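Local coordinates for protein ochratoxinase (Aspergillus niger, PDB 4C65) that hydrolyses the amide bond of the mycotoxin ochratoxin A, releasing L-phenylalanine, as a zinc-dependent, homooctameric carboxypeptidase of the amidohydrolase superfamily, at residues A[274-284]-A[320-331]; A[140-151]-A[176-184]. All coordinates share one frame; numbering follows the deposited sequence.

Both contacts belong to the TIM-barrel part of the subunit and lie in series along the chain, their centres about 27 Å apart and their nearest atoms about 16 Å apart. They share no helix or strand. Contact 1 is partly buried: helix 271-280 packs on helix 304-327, with a single parallel bridge beneath, so apolar and aromatic packing dominates and a lysine-glutamate pair closes the outer side. Contact 2 is largely buried and rests on a ladder of backbone bonds between two parallel strands, finished by an aspartate that grips a threonine. No other chain reaches contact 1, whereas arginines of a second subunit meet the aspartates of contact 2.

Contact 1 (A[274-284]-A[320-331]); sequences WELMKEKGILY and AYQGAIKAGVTI
With CG anti to the carbonyl carbon (chi1 -52°), Trp274 lays its indole on helix 304-327, while Tyr284, CG anti to the backbone N (chi1 -164°), sends its ring to the same helix from the strand. Trp274 is a knob in a hole made by Ala320, Gly323, Ala324 and Ala327. Gly323 CA lies over the face of the indole, 3.7 Å from the centroid of its six-membered ring, a CH-pi contact that the missing side chain permits. Trp274 NE1 gives a weak hydrogen bond to Ala320 O (3.2 Å). Ala324 CB serves both aromatics, 3.7 Å from Trp274 CD1 and over the face of the Tyr284 ring. The elements are successive helix-strand pairs of the TIM barrel: each helix ends in a Schellman motif, at Gly281 and Gly328, before its chain turns into parallel strands joined by Tyr284 N to Thr330 O (3.0 Å). A water links the turns, donating to Met277 O and Ile282 O and accepting from Thr330 N. Between helix and strand, Val329 splits its branches, CG2 to Trp274 CB and CG1 to Met277 CB (4.0 Å) and Tyr284 CB. On the outer side Lys278 NZ bonds weakly to Ala327 O and forms a salt bridge with Glu275 OE2 (3.2 Å).

Contact 2 (A[140-151]-A[176-184]); sequences GAALSQTAGHGD and AGPLCIADG
Asp183 takes hold of Thr146 with both carboxylate oxygens: Thr146 OG1 donates to Asp183 OD2 at 2.6 Å, and the Thr146 backbone N reaches Asp183 OD1 at 3.0 Å, each oxygen using its syn lone pair. Thr146 OG1 stands beside its own backbone N (chi1 -69°), which lets one carboxylate span both donors. Arg193 and Arg190 of a second subunit form salt bridges to the same OD1 and OD2, probably stabilising the negative charge. Next come the backbone bonds of a parallel pair: Ala142 N to Pro178 O, Cys180 N to Ala142 O (2.9 Å), Ser144 N to Cys180 O and Ala182 N to Ser144 O (3.0 Å). At the strand's end, Ser144 OG donates to Gln145 O and accepts from Gly150 N (3.1 Å), linking the start of the type II turn 145-148 to the type I turn 148-151. The packing is sorted by face. Cys180 CB meets Ala141 CB (3.6 Å) and Leu143 CD2 (3.7 Å), whereas Ile181 carries CG2 to Thr146 OG1 (3.4 Å) and CD1 to Asp151 CA. The strands bracket helix 157-164 in a beta-alpha-beta unit, with Leu143 and Cys180 on helix 185-198, Leu179 on Tyr164, and Ala142 against strand 203-206, touching the zinc ligand Lys204.

Contact 1 (A[274-284]-A[320-331])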
ATOM      1  N   TRP A 274      47.274 -12.199   0.143  1.00 27.11           N
ATOM      2  CA  TRP A 274      47.588 -13.619  -0.019  1.00 27.11           C
ATOM      3  C   TRP A 274      47.876 -14.265   1.336  1.00 28.15           C
ATOM      4  O   TRP A 274      47.317 -15.320   1.661  1.00 27.78           O
ATOM      5  CB  TRP A 274      48.769 -13.840  -0.967  1.00 27.49           C
ATOM      6  CG  TRP A 274      48.638 -13.138  -2.300  1.00 27.25           C
ATOM      7  CD1 TRP A 274      47.498 -12.951  -3.014  1.00 26.27           C
ATOM      8  CD2 TRP A 274      49.697 -12.552  -3.076  1.00 28.33           C
ATOM      9  NE1 TRP A 274      47.776 -12.280  -4.184  1.00 26.90           N
ATOM     10  CE2 TRP A 274      49.118 -12.021  -4.242  1.00 28.06           C
ATOM     11  CE3 TRP A 274      51.074 -12.410  -2.884  1.00 29.83           C
ATOM     12  CZ2 TRP A 274      49.862 -11.344  -5.204  1.00 29.43           C
ATOM     13  CZ3 TRP A 274      51.828 -11.758  -3.865  1.00 31.10           C
ATOM     14  CH2 TRP A 274      51.219 -11.234  -5.008  1.00 30.74           C
ATOM     15  N   GLU A 275      48.719 -13.619   2.133  1.00 30.30           N
ATOM     16  CA  GLU A 275      49.051 -14.119   3.464  1.00 31.70           C
ATOM     17  C   GLU A 275      47.829 -14.224   4.362  1.00 30.64           C
ATOM     18  O   GLU A 275      47.650 -15.234   5.044  1.00 30.04           O
ATOM     19  CB  GLU A 275      50.108 -13.226   4.138  1.00 34.84           C
ATOM     20  CG  GLU A 275      51.482 -13.363   3.505  1.00 37.18           C
ATOM     21  CD  GLU A 275      51.853 -14.821   3.277  1.00 38.55           C
ATOM     22  OE1 GLU A 275      51.791 -15.597   4.261  1.00 38.98           O
ATOM     23  OE2 GLU A 275      52.164 -15.204   2.112  1.00 40.38           O
ATOM     24  N   LEU A 276      46.995 -13.183   4.369  1.00 29.97           N
ATOM     25  CA  LEU A 276      45.765 -13.211   5.140  1.00 29.40           C
ATOM     26  C   LEU A 276      44.864 -14.359   4.714  1.00 27.97           C
ATOM     27  O   LEU A 276      44.244 -15.015   5.568  1.00 28.59           O
ATOM     28  CB  LEU A 276      44.980 -11.891   5.033  1.00 29.49           C
ATOM     29  CG  LEU A 276      45.404 -10.779   5.987  1.00 31.30           C
ATOM     30  CD1 LEU A 276      44.689  -9.476   5.628  1.00 31.62           C
ATOM     31  CD2 LEU A 276      45.109 -11.143   7.432  1.00 31.45           C
ATOM     32  N   MET A 277      44.752 -14.580   3.413  1.00 26.52           N
ATOM     33  CA  MET A 277      43.855 -15.609   2.908  1.00 25.05           C
ATOM     34  C   MET A 277      44.346 -17.007   3.272  1.00 25.83           C
ATOM     35  O   MET A 277      43.547 -17.906   3.542  1.00 24.67           O
ATOM     36  CB  MET A 277      43.687 -15.472   1.399  1.00 23.85           C
ATOM     37  CG  MET A 277      42.855 -14.260   0.985  1.00 22.78           C
ATOM     38  SD  MET A 277      42.747 -14.095  -0.801  1.00 21.40           S
ATOM     39  CE  MET A 277      41.480 -15.322  -1.161  1.00 20.31           C
ATOM     40  N   LYS A 278      45.668 -17.184   3.275  1.00 27.87           N
ATOM     41  CA  LYS A 278      46.279 -18.437   3.728  1.00 28.57           C
ATOM     42  C   LYS A 278      46.050 -18.646   5.207  1.00 29.48           C
ATOM     43  O   LYS A 278      45.635 -19.717   5.619  1.00 29.25           O
ATOM     44  CB  LYS A 278      47.772 -18.429   3.460  1.00 30.15           C
ATOM     45  CG  LYS A 278      48.125 -18.778   2.025  1.00 30.27           C
ATOM     46  CD  LYS A 278      49.580 -19.168   1.902  1.00 32.16           C
ATOM     47  CE  LYS A 278      50.484 -17.949   1.944  1.00 34.18           C
ATOM     48  NZ  LYS A 278      51.896 -18.342   2.273  1.00 36.59           N
ATOM     49  N   GLU A 279      46.317 -17.603   5.986  1.00 31.09           N
ATOM     50  CA  GLU A 279      46.178 -17.587   7.442  1.00 32.13           C
ATOM     51  C   GLU A 279      44.772 -17.969   7.866  1.00 30.15           C
ATOM     52  O   GLU A 279      44.583 -18.792   8.740  1.00 29.04           O
ATOM     53  CB  GLU A 279      46.488 -16.172   7.967  1.00 34.82           C
ATOM     54  CG  GLU A 279      47.763 -15.966   8.750  1.00 38.40           C
ATOM     55  CD  GLU A 279      48.042 -14.463   8.894  1.00 41.73           C
ATOM     56  OE1 GLU A 279      47.080 -13.794   9.378  1.00 42.29           O
ATOM     57  OE2 GLU A 279      49.153 -13.953   8.513  1.00 43.83           O
ATOM     58  N   LYS A 280      43.784 -17.381   7.216  1.00 29.20           N
ATOM     59  CA  LYS A 280      42.387 -17.566   7.608  1.00 28.10           C
ATOM     60  C   LYS A 280      41.633 -18.612   6.799  1.00 24.72           C
ATOM     61  O   LYS A 280      40.459 -18.857   7.059  1.00 24.03           O
ATOM     62  CB  LYS A 280      41.673 -16.230   7.501  1.00 29.77           C
ATOM     63  CG  LYS A 280      42.186 -15.175   8.474  1.00 32.86           C
ATOM     64  CD  LYS A 280      41.509 -13.842   8.185  1.00 34.36           C
ATOM     65  CE  LYS A 280      41.866 -12.796   9.219  1.00 37.13           C
ATOM     66  NZ  LYS A 280      41.361 -13.098  10.576  1.00 39.05           N
ATOM     67  N   GLY A 281      42.284 -19.230   5.821  1.00 23.21           N
ATOM     68  CA  GLY A 281      41.655 -20.299   5.045  1.00 21.29           C
ATOM     69  C   GLY A 281      40.550 -19.764   4.153  1.00 19.62           C
ATOM     70  O   GLY A 281      39.438 -20.275   4.158  1.00 18.17           O
ATOM     71  N   ILE A 282      40.877 -18.731   3.391  1.00 19.06           N
ATOM     72  CA  ILE A 282      39.925 -18.088   2.527  1.00 18.03           C
ATOM     73  C   ILE A 282      40.184 -18.509   1.092  1.00 17.17           C
ATOM     74  O   ILE A 282      41.312 -18.467   0.625  1.00 17.33           O
ATOM     75  CB  ILE A 282      40.006 -16.569   2.652  1.00 18.57           C
ATOM     76  CG1 ILE A 282      39.849 -16.160   4.127  1.00 19.13           C
ATOM     77  CG2 ILE A 282      38.933 -15.899   1.781  1.00 17.92           C
ATOM     78  CD1 ILE A 282      40.040 -14.678   4.407  1.00 19.73           C
ATOM     79  N   LEU A 283      39.113 -18.893   0.394  1.00 15.91           N
ATOM     80  CA  LEU A 283      39.224 -19.409  -0.953  1.00 15.32           C
ATOM     81  C   LEU A 283      39.338 -18.270  -1.962  1.00 15.25           C
ATOM     82  O   LEU A 283      38.649 -17.253  -1.831  1.00 15.09           O
ATOM     83  CB  LEU A 283      38.024 -20.275  -1.289  1.00 14.51           C
ATOM     84  CG  LEU A 283      38.089 -21.063  -2.598  1.00 14.51           C
ATOM     85  CD1 LEU A 283      39.193 -22.111  -2.540  1.00 15.30           C
ATOM     86  CD2 LEU A 283      36.764 -21.734  -2.831  1.00 13.92           C
ATOM     87  N   TYR A 284      40.205 -18.466  -2.972  1.00 15.28           N
ATOM     88  CA  TYR A 284      40.435 -17.514  -4.046  1.00 15.61           C
ATOM     89  C   TYR A 284      39.799 -18.047  -5.326  1.00 15.30           C
ATOM     90  O   TYR A 284      40.195 -19.101  -5.827  1.00 15.14           O
ATOM     91  CB  TYR A 284      41.931 -17.328  -4.264  1.00 16.57           C
ATOM     92  CG  TYR A 284      42.382 -16.108  -5.076  1.00 17.24           C
ATOM     93  CD1 TYR A 284      42.141 -16.009  -6.436  1.00 17.28           C
ATOM     94  CD2 TYR A 284      43.125 -15.091  -4.478  1.00 18.01           C
ATOM     95  CE1 TYR A 284      42.596 -14.920  -7.176  1.00 18.15           C
ATOM     96  CE2 TYR A 284      43.579 -13.996  -5.198  1.00 18.79           C
ATOM     97  CZ  TYR A 284      43.318 -13.908  -6.548  1.00 18.93           C
ATOM     98  OH  TYR A 284      43.769 -12.817  -7.264  1.00 19.92           O
ATOM     99  N   ALA A 320      47.624 -10.407  -9.386  1.00 28.43           N
ATOM    100  CA  ALA A 320      47.004 -10.889  -8.161  1.00 26.89           C
ATOM    101  C   ALA A 320      46.839 -12.400  -8.202  1.00 25.59           C
ATOM    102  O   ALA A 320      47.128 -13.095  -7.218  1.00 25.52           O
ATOM    103  CB  ALA A 320      45.669 -10.191  -7.933  1.00 25.88           C
ATOM    104  N   TYR A 321      46.332 -12.897  -9.325  1.00 24.98           N
ATOM    105  CA  TYR A 321      46.087 -14.332  -9.520  1.00 23.92           C
ATOM    106  C   TYR A 321      47.388 -15.112  -9.493  1.00 24.54           C
ATOM    107  O   TYR A 321      47.522 -16.088  -8.763  1.00 23.82           O
ATOM    108  CB  TYR A 321      45.369 -14.571 -10.862  1.00 23.50           C
ATOM    109  CG  TYR A 321      44.727 -15.938 -11.068  1.00 22.12           C
ATOM    110  CD1 TYR A 321      44.487 -16.817  -9.996  1.00 21.04           C
ATOM    111  CD2 TYR A 321      44.305 -16.329 -12.338  1.00 21.98           C
ATOM    112  CE1 TYR A 321      43.881 -18.057 -10.203  1.00 20.11           C
ATOM    113  CE2 TYR A 321      43.690 -17.559 -12.553  1.00 20.93           C
ATOM    114  CZ  TYR A 321      43.469 -18.411 -11.491  1.00 20.03           C
ATOM    115  OH  TYR A 321      42.862 -19.613 -11.716  1.00 19.07           O
ATOM    116  N   GLN A 322      48.347 -14.664 -10.294  1.00 25.98           N
ATOM    117  CA  GLN A 322      49.648 -15.323 -10.367  1.00 26.92           C
ATOM    118  C   GLN A 322      50.299 -15.324  -8.995  1.00 27.25           C
ATOM    119  O   GLN A 322      50.885 -16.326  -8.582  1.00 27.28           O
ATOM    120  CB  GLN A 322      50.557 -14.621 -11.376  1.00 28.47           C
ATOM    121  CG  GLN A 322      50.134 -14.830 -12.819  1.00 28.46           C
ATOM    122  CD  GLN A 322      50.865 -13.939 -13.793  1.00 30.09           C
ATOM    123  OE1 GLN A 322      51.584 -13.016 -13.406  1.00 31.46           O
ATOM    124  NE2 GLN A 322      50.684 -14.200 -15.064  1.00 30.38           N
ATOM    125  N   GLY A 323      50.213 -14.188  -8.307  1.00 27.65           N
ATOM    126  CA  GLY A 323      50.830 -14.051  -6.999  1.00 28.37           C
ATOM    127  C   GLY A 323      50.221 -14.996  -5.982  1.00 27.23           C
ATOM    128  O   GLY A 323      50.936 -15.585  -5.164  1.00 27.85           O
ATOM    129  N   ALA A 324      48.907 -15.150  -6.043  1.00 25.94           N
ATOM    130  CA  ALA A 324      48.204 -16.014  -5.117  1.00 24.95           C
ATOM    131  C   ALA A 324      48.544 -17.468  -5.366  1.00 25.22           C
ATOM    132  O   ALA A 324      48.617 -18.261  -4.429  1.00 24.69           O
ATOM    133  CB  ALA A 324      46.708 -15.794  -5.215  1.00 23.56           C
ATOM    134  N   ILE A 325      48.727 -17.827  -6.627  1.00 26.37           N
ATOM    135  CA  ILE A 325      49.118 -19.193  -6.975  1.00 27.61           C
ATOM    136  C   ILE A 325      50.522 -19.449  -6.431  1.00 29.97           C
ATOM    137  O   ILE A 325      50.750 -20.456  -5.776  1.00 29.85           O
ATOM    138  CB  ILE A 325      49.065 -19.424  -8.499  1.00 27.82           C
ATOM    139  CG1 ILE A 325      47.608 -19.470  -8.958  1.00 26.43           C
ATOM    140  CG2 ILE A 325      49.785 -20.720  -8.896  1.00 28.25           C
ATOM    141  CD1 ILE A 325      47.412 -19.208 -10.438  1.00 27.13           C
ATOM    142  N   LYS A 326      51.427 -18.507  -6.702  1.00 32.57           N
ATOM    143  CA  LYS A 326      52.825 -18.583  -6.297  1.00 34.95           C
ATOM    144  C   LYS A 326      52.925 -18.622  -4.764  1.00 34.39           C
ATOM    145  O   LYS A 326      53.724 -19.374  -4.211  1.00 35.28           O
ATOM    146  CB  LYS A 326      53.634 -17.411  -6.946  1.00 37.53           C
ATOM    147  CG  LYS A 326      54.412 -17.828  -8.170  1.00 40.62           C
ATOM    148  CD  LYS A 326      55.548 -16.832  -8.429  1.00 44.82           C
ATOM    149  CE  LYS A 326      56.169 -16.899  -9.868  1.00 47.32           C
ATOM    150  NZ  LYS A 326      55.256 -16.300 -10.895  1.00 47.45           N
ATOM    151  N   ALA A 327      52.071 -17.879  -4.073  1.00 33.08           N
ATOM    152  CA  ALA A 327      52.131 -17.822  -2.610  1.00 33.17           C
ATOM    153  C   ALA A 327      51.456 -19.004  -1.925  1.00 31.73           C
ATOM    154  O   ALA A 327      51.547 -19.150  -0.712  1.00 32.41           O
ATOM    155  CB  ALA A 327      51.511 -16.527  -2.118  1.00 33.40           C
ATOM    156  N   GLY A 328      50.774 -19.843  -2.680  1.00 30.23           N
ATOM    157  CA  GLY A 328      50.151 -21.038  -2.115  1.00 29.44           C
ATOM    158  C   GLY A 328      48.795 -20.805  -1.463  1.00 28.13           C
ATOM    159  O   GLY A 328      48.367 -21.591  -0.640  1.00 27.57           O
ATOM    160  N   VAL A 329      48.101 -19.734  -1.859  1.00 27.29           N
ATOM    161  CA  VAL A 329      46.678 -19.518  -1.493  1.00 25.05           C
ATOM    162  C   VAL A 329      45.846 -20.625  -2.101  1.00 23.26           C
ATOM    163  O   VAL A 329      46.108 -21.040  -3.229  1.00 23.37           O
ATOM    164  CB  VAL A 329      46.156 -18.172  -2.033  1.00 25.29           C
ATOM    165  CG1 VAL A 329      44.704 -17.939  -1.619  1.00 24.67           C
ATOM    166  CG2 VAL A 329      47.039 -17.019  -1.555  1.00 26.28           C
ATOM    167  N   THR A 330      44.867 -21.117  -1.358  1.00 21.47           N
ATOM    168  CA  THR A 330      43.998 -22.160  -1.859  1.00 20.24           C
ATOM    169  C   THR A 330      43.035 -21.598  -2.921  1.00 19.27           C
ATOM    170  O   THR A 330      42.304 -20.640  -2.654  1.00 18.82           O
ATOM    171  CB  THR A 330      43.159 -22.753  -0.733  1.00 19.62           C
ATOM    172  OG1 THR A 330      44.016 -23.222   0.294  1.00 19.89           O
ATOM    173  CG2 THR A 330      42.309 -23.895  -1.248  1.00 19.16           C
ATOM    174  N   ILE A 331      43.044 -22.197  -4.103  1.00 18.72           N
ATOM    175  CA  ILE A 331      42.333 -21.661  -5.232  1.00 18.13           C
ATOM    176  C   ILE A 331      41.291 -22.640  -5.735  1.00 17.29           C
ATOM    177  O   ILE A 331      41.494 -23.850  -5.718  1.00 17.30           O
ATOM    178  CB  ILE A 331      43.336 -21.304  -6.345  1.00 19.11           C
ATOM    179  CG1 ILE A 331      44.210 -20.156  -5.854  1.00 20.26           C
ATOM    180  CG2 ILE A 331      42.637 -20.875  -7.632  1.00 18.92           C
ATOM    181  CD1 ILE A 331      45.608 -20.239  -6.365  1.00 21.91           C
TER
HETATM  182  O   HOH W   1      43.782 -19.978   1.178  1.00  9.19           O

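Contact 2 (A[140-151]-A[176-184])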
ATOM      1  N   GLY A 140      21.005 -18.057  -3.751  1.00 13.14           N
ATOM      2  CA  GLY A 140      19.761 -17.333  -3.951  1.00 13.19           C
ATOM      3  C   GLY A 140      20.159 -15.999  -4.561  1.00 13.29           C
ATOM      4  O   GLY A 140      20.962 -15.966  -5.508  1.00 13.74           O
ATOM      5  N   ALA A 141      19.637 -14.908  -4.017  1.00 13.08           N
ATOM      6  CA  ALA A 141      19.983 -13.575  -4.505  1.00 13.25           C
ATOM      7  C   ALA A 141      21.355 -13.133  -4.012  1.00 13.56           C
ATOM      8  O   ALA A 141      21.744 -13.451  -2.891  1.00 13.86           O
ATOM      9  CB  ALA A 141      18.960 -12.585  -4.044  1.00 13.32           C
ATOM     10  N   ALA A 142      22.116 -12.467  -4.878  1.00 13.81           N
ATOM     11  CA  ALA A 142      23.313 -11.749  -4.440  1.00 13.74           C
ATOM     12  C   ALA A 142      22.813 -10.595  -3.591  1.00 13.75           C
ATOM     13  O   ALA A 142      21.820  -9.948  -3.962  1.00 14.14           O
ATOM     14  CB  ALA A 142      24.099 -11.224  -5.633  1.00 13.82           C
ATOM     15  N   LEU A 143      23.467 -10.360  -2.457  1.00 13.31           N
ATOM     16  CA  LEU A 143      23.107  -9.250  -1.611  1.00 13.34           C
ATOM     17  C   LEU A 143      23.918  -8.000  -1.960  1.00 13.29           C
ATOM     18  O   LEU A 143      25.127  -8.055  -2.096  1.00 13.68           O
ATOM     19  CB  LEU A 143      23.322  -9.589  -0.146  1.00 13.36           C
ATOM     20  CG  LEU A 143      22.730 -10.860   0.447  1.00 13.24           C
ATOM     21  CD1 LEU A 143      22.753 -10.768   1.963  1.00 13.49           C
ATOM     22  CD2 LEU A 143      21.315 -11.116  -0.021  1.00 13.26           C
ATOM     23  N   SER A 144      23.233  -6.866  -2.062  1.00 13.31           N
ATOM     24  CA  SER A 144      23.843  -5.604  -2.403  1.00 13.46           C
ATOM     25  C   SER A 144      23.223  -4.471  -1.619  1.00 13.71           C
ATOM     26  O   SER A 144      22.058  -4.518  -1.236  1.00 13.83           O
ATOM     27  CB  SER A 144      23.661  -5.339  -3.880  1.00 13.55           C
ATOM     28  OG  SER A 144      24.253  -4.124  -4.281  1.00 14.18           O
ATOM     29  N   GLN A 145      24.016  -3.452  -1.341  1.00 13.95           N
ATOM     30  CA  GLN A 145      23.480  -2.203  -0.831  1.00 14.19           C
ATOM     31  C   GLN A 145      22.787  -1.466  -1.976  1.00 14.18           C
ATOM     32  O   GLN A 145      23.064  -1.729  -3.136  1.00 13.81           O
ATOM     33  CB  GLN A 145      24.599  -1.335  -0.235  1.00 14.59           C
ATOM     34  CG  GLN A 145      25.731  -1.034  -1.204  1.00 14.83           C
ATOM     35  CD  GLN A 145      26.531   0.144  -0.783  1.00 15.42           C
ATOM     36  OE1 GLN A 145      27.505   0.018  -0.040  1.00 15.85           O
ATOM     37  NE2 GLN A 145      26.138   1.315  -1.246  1.00 15.81           N
ATOM     38  N   THR A 146      21.910  -0.531  -1.620  1.00 14.30           N
ATOM     39  CA  THR A 146      21.446   0.468  -2.557  1.00 14.67           C
ATOM     40  C   THR A 146      22.660   1.163  -3.150  1.00 15.26           C
ATOM     41  O   THR A 146      23.620   1.480  -2.449  1.00 15.03           O
ATOM     42  CB  THR A 146      20.535   1.494  -1.861  1.00 14.82           C
ATOM     43  OG1 THR A 146      19.318   0.857  -1.489  1.00 14.30           O
ATOM     44  CG2 THR A 146      20.210   2.663  -2.773  1.00 15.21           C
ATOM     45  N   ALA A 147      22.626   1.358  -4.468  1.00 15.89           N
ATOM     46  CA  ALA A 147      23.795   1.922  -5.204  1.00 16.80           C
ATOM     47  C   ALA A 147      25.023   1.010  -5.180  1.00 16.76           C
ATOM     48  O   ALA A 147      26.143   1.447  -5.398  1.00 16.96           O
ATOM     49  CB  ALA A 147      24.160   3.313  -4.678  1.00 17.34           C
ATOM     50  N   GLY A 148      24.793  -0.268  -4.915  1.00 16.81           N
ATOM     51  CA  GLY A 148      25.867  -1.268  -4.979  1.00 16.70           C
ATOM     52  C   GLY A 148      25.862  -1.989  -6.306  1.00 16.66           C
ATOM     53  O   GLY A 148      25.122  -1.636  -7.216  1.00 16.54           O
ATOM     54  N   HIS A 149      26.708  -2.989  -6.417  1.00 17.11           N
ATOM     55  CA  HIS A 149      26.923  -3.648  -7.689  1.00 18.26           C
ATOM     56  C   HIS A 149      25.726  -4.457  -8.133  1.00 18.64           C
ATOM     57  O   HIS A 149      25.525  -4.670  -9.311  1.00 18.89           O
ATOM     58  CB  HIS A 149      28.166  -4.523  -7.635  1.00 18.98           C
ATOM     59  CG  HIS A 149      28.451  -5.241  -8.914  1.00 19.54           C
ATOM     60  ND1 HIS A 149      28.454  -4.602 -10.138  1.00 20.03           N
ATOM     61  CD2 HIS A 149      28.763  -6.532  -9.163  1.00 19.06           C
ATOM     62  CE1 HIS A 149      28.753  -5.467 -11.087  1.00 19.40           C
ATOM     63  NE2 HIS A 149      28.927  -6.645 -10.525  1.00 19.43           N
ATOM     64  N   GLY A 150      24.902  -4.868  -7.187  1.00 19.02           N
ATOM     65  CA  GLY A 150      23.641  -5.485  -7.523  1.00 18.37           C
ATOM     66  C   GLY A 150      22.529  -4.526  -7.925  1.00 18.76           C
ATOM     67  O   GLY A 150      21.515  -4.980  -8.453  1.00 18.81           O
ATOM     68  N   ASP A 151      22.686  -3.226  -7.702  1.00 18.11           N
ATOM     69  CA  ASP A 151      21.613  -2.292  -8.037  1.00 18.12           C
ATOM     70  C   ASP A 151      21.505  -2.108  -9.568  1.00 18.19           C
ATOM     71  O   ASP A 151      22.496  -2.237 -10.283  1.00 18.62           O
ATOM     72  CB  ASP A 151      21.849  -0.970  -7.324  1.00 18.31           C
ATOM     73  CG  ASP A 151      20.599  -0.143  -7.174  1.00 18.45           C
ATOM     74  OD1 ASP A 151      19.588  -0.397  -7.887  1.00 18.24           O
ATOM     75  OD2 ASP A 151      20.622   0.815  -6.361  1.00 18.63           O
ATOM     76  N   ALA A 176      12.435 -13.561  -3.669  1.00 14.22           N
ATOM     77  CA  ALA A 176      12.986 -14.671  -4.461  1.00 14.29           C
ATOM     78  C   ALA A 176      13.376 -14.296  -5.878  1.00 14.70           C
ATOM     79  O   ALA A 176      12.882 -14.859  -6.852  1.00 15.75           O
ATOM     80  CB  ALA A 176      12.034 -15.825  -4.461  1.00 14.33           C
ATOM     81  N   GLY A 177      14.284 -13.338  -5.993  1.00 14.91           N
ATOM     82  CA  GLY A 177      14.832 -12.926  -7.279  1.00 14.98           C
ATOM     83  C   GLY A 177      16.328 -13.155  -7.355  1.00 14.82           C
ATOM     84  O   GLY A 177      16.923 -13.733  -6.468  1.00 14.19           O
ATOM     85  N   PRO A 178      16.955 -12.653  -8.413  1.00 15.66           N
ATOM     86  CA  PRO A 178      18.383 -12.824  -8.566  1.00 15.83           C
ATOM     87  C   PRO A 178      19.196 -11.894  -7.694  1.00 15.89           C
ATOM     88  O   PRO A 178      20.381 -12.106  -7.497  1.00 15.74           O
ATOM     89  CB  PRO A 178      18.627 -12.515 -10.039  1.00 16.06           C
ATOM     90  CG  PRO A 178      17.472 -11.741 -10.514  1.00 16.38           C
ATOM     91  CD  PRO A 178      16.329 -11.981  -9.567  1.00 16.33           C
ATOM     92  N   LEU A 179      18.540 -10.896  -7.161  1.00 16.29           N
ATOM     93  CA  LEU A 179      19.188  -9.901  -6.397  1.00 17.41           C
ATOM     94  C   LEU A 179      18.379  -9.443  -5.208  1.00 16.87           C
ATOM     95  O   LEU A 179      17.160  -9.450  -5.221  1.00 15.94           O
ATOM     96  CB  LEU A 179      19.513  -8.744  -7.334  1.00 19.23           C
ATOM     97  CG  LEU A 179      19.710  -7.399  -6.606  1.00 21.73           C
ATOM     98  CD1 LEU A 179      21.196  -7.303  -6.237  1.00 22.43           C
ATOM     99  CD2 LEU A 179      19.212  -6.178  -7.395  1.00 22.12           C
ATOM    100  N   CYS A 180      19.098  -9.046  -4.170  1.00 16.57           N
ATOM    101  CA  CYS A 180      18.468  -8.598  -2.964  1.00 16.76           C
ATOM    102  C   CYS A 180      19.168  -7.336  -2.500  1.00 16.47           C
ATOM    103  O   CYS A 180      20.362  -7.354  -2.220  1.00 16.13           O
ATOM    104  CB  CYS A 180      18.534  -9.691  -1.912  1.00 17.16           C
ATOM    105  SG  CYS A 180      17.728  -9.242  -0.365  1.00 19.85           S
ATOM    106  N   ILE A 181      18.412  -6.239  -2.389  1.00 15.96           N
ATOM    107  CA  ILE A 181      18.923  -4.973  -1.889  1.00 15.60           C
ATOM    108  C   ILE A 181      18.548  -4.796  -0.425  1.00 15.32           C
ATOM    109  O   ILE A 181      17.374  -4.897  -0.038  1.00 15.26           O
ATOM    110  CB  ILE A 181      18.345  -3.779  -2.678  1.00 15.75           C
ATOM    111  CG1 ILE A 181      18.481  -3.949  -4.191  1.00 15.89           C
ATOM    112  CG2 ILE A 181      18.875  -2.490  -2.104  1.00 15.93           C
ATOM    113  CD1 ILE A 181      19.760  -3.606  -4.815  1.00 16.28           C
ATOM    114  N   ALA A 182      19.547  -4.513   0.397  1.00 15.01           N
ATOM    115  CA  ALA A 182      19.318  -4.326   1.819  1.00 15.04           C
ATOM    116  C   ALA A 182      20.279  -3.273   2.347  1.00 15.30           C
ATOM    117  O   ALA A 182      21.460  -3.284   2.002  1.00 15.66           O
ATOM    118  CB  ALA A 182      19.490  -5.649   2.578  1.00 14.54           C
ATOM    119  N   ASP A 183      19.780  -2.404   3.219  1.00 15.18           N
ATOM    120  CA  ASP A 183      20.582  -1.350   3.784  1.00 15.56           C
ATOM    121  C   ASP A 183      20.439  -1.323   5.302  1.00 15.50           C
ATOM    122  O   ASP A 183      19.343  -1.125   5.831  1.00 15.26           O
ATOM    123  CB  ASP A 183      20.160  -0.004   3.217  1.00 16.08           C
ATOM    124  CG  ASP A 183      20.378   0.096   1.724  1.00 16.25           C
ATOM    125  OD1 ASP A 183      21.536   0.020   1.268  1.00 16.44           O
ATOM    126  OD2 ASP A 183      19.371   0.203   0.992  1.00 16.31           O
ATOM    127  N   GLY A 184      21.563  -1.487   5.993  1.00 15.46           N
ATOM    128  CA  GLY A 184      21.570  -1.475   7.445  1.00 15.79           C
ATOM    129  C   GLY A 184      21.519  -2.866   8.047  1.00 15.63           C
ATOM    130  O   GLY A 184      21.085  -3.819   7.411  1.00 15.51           O
TER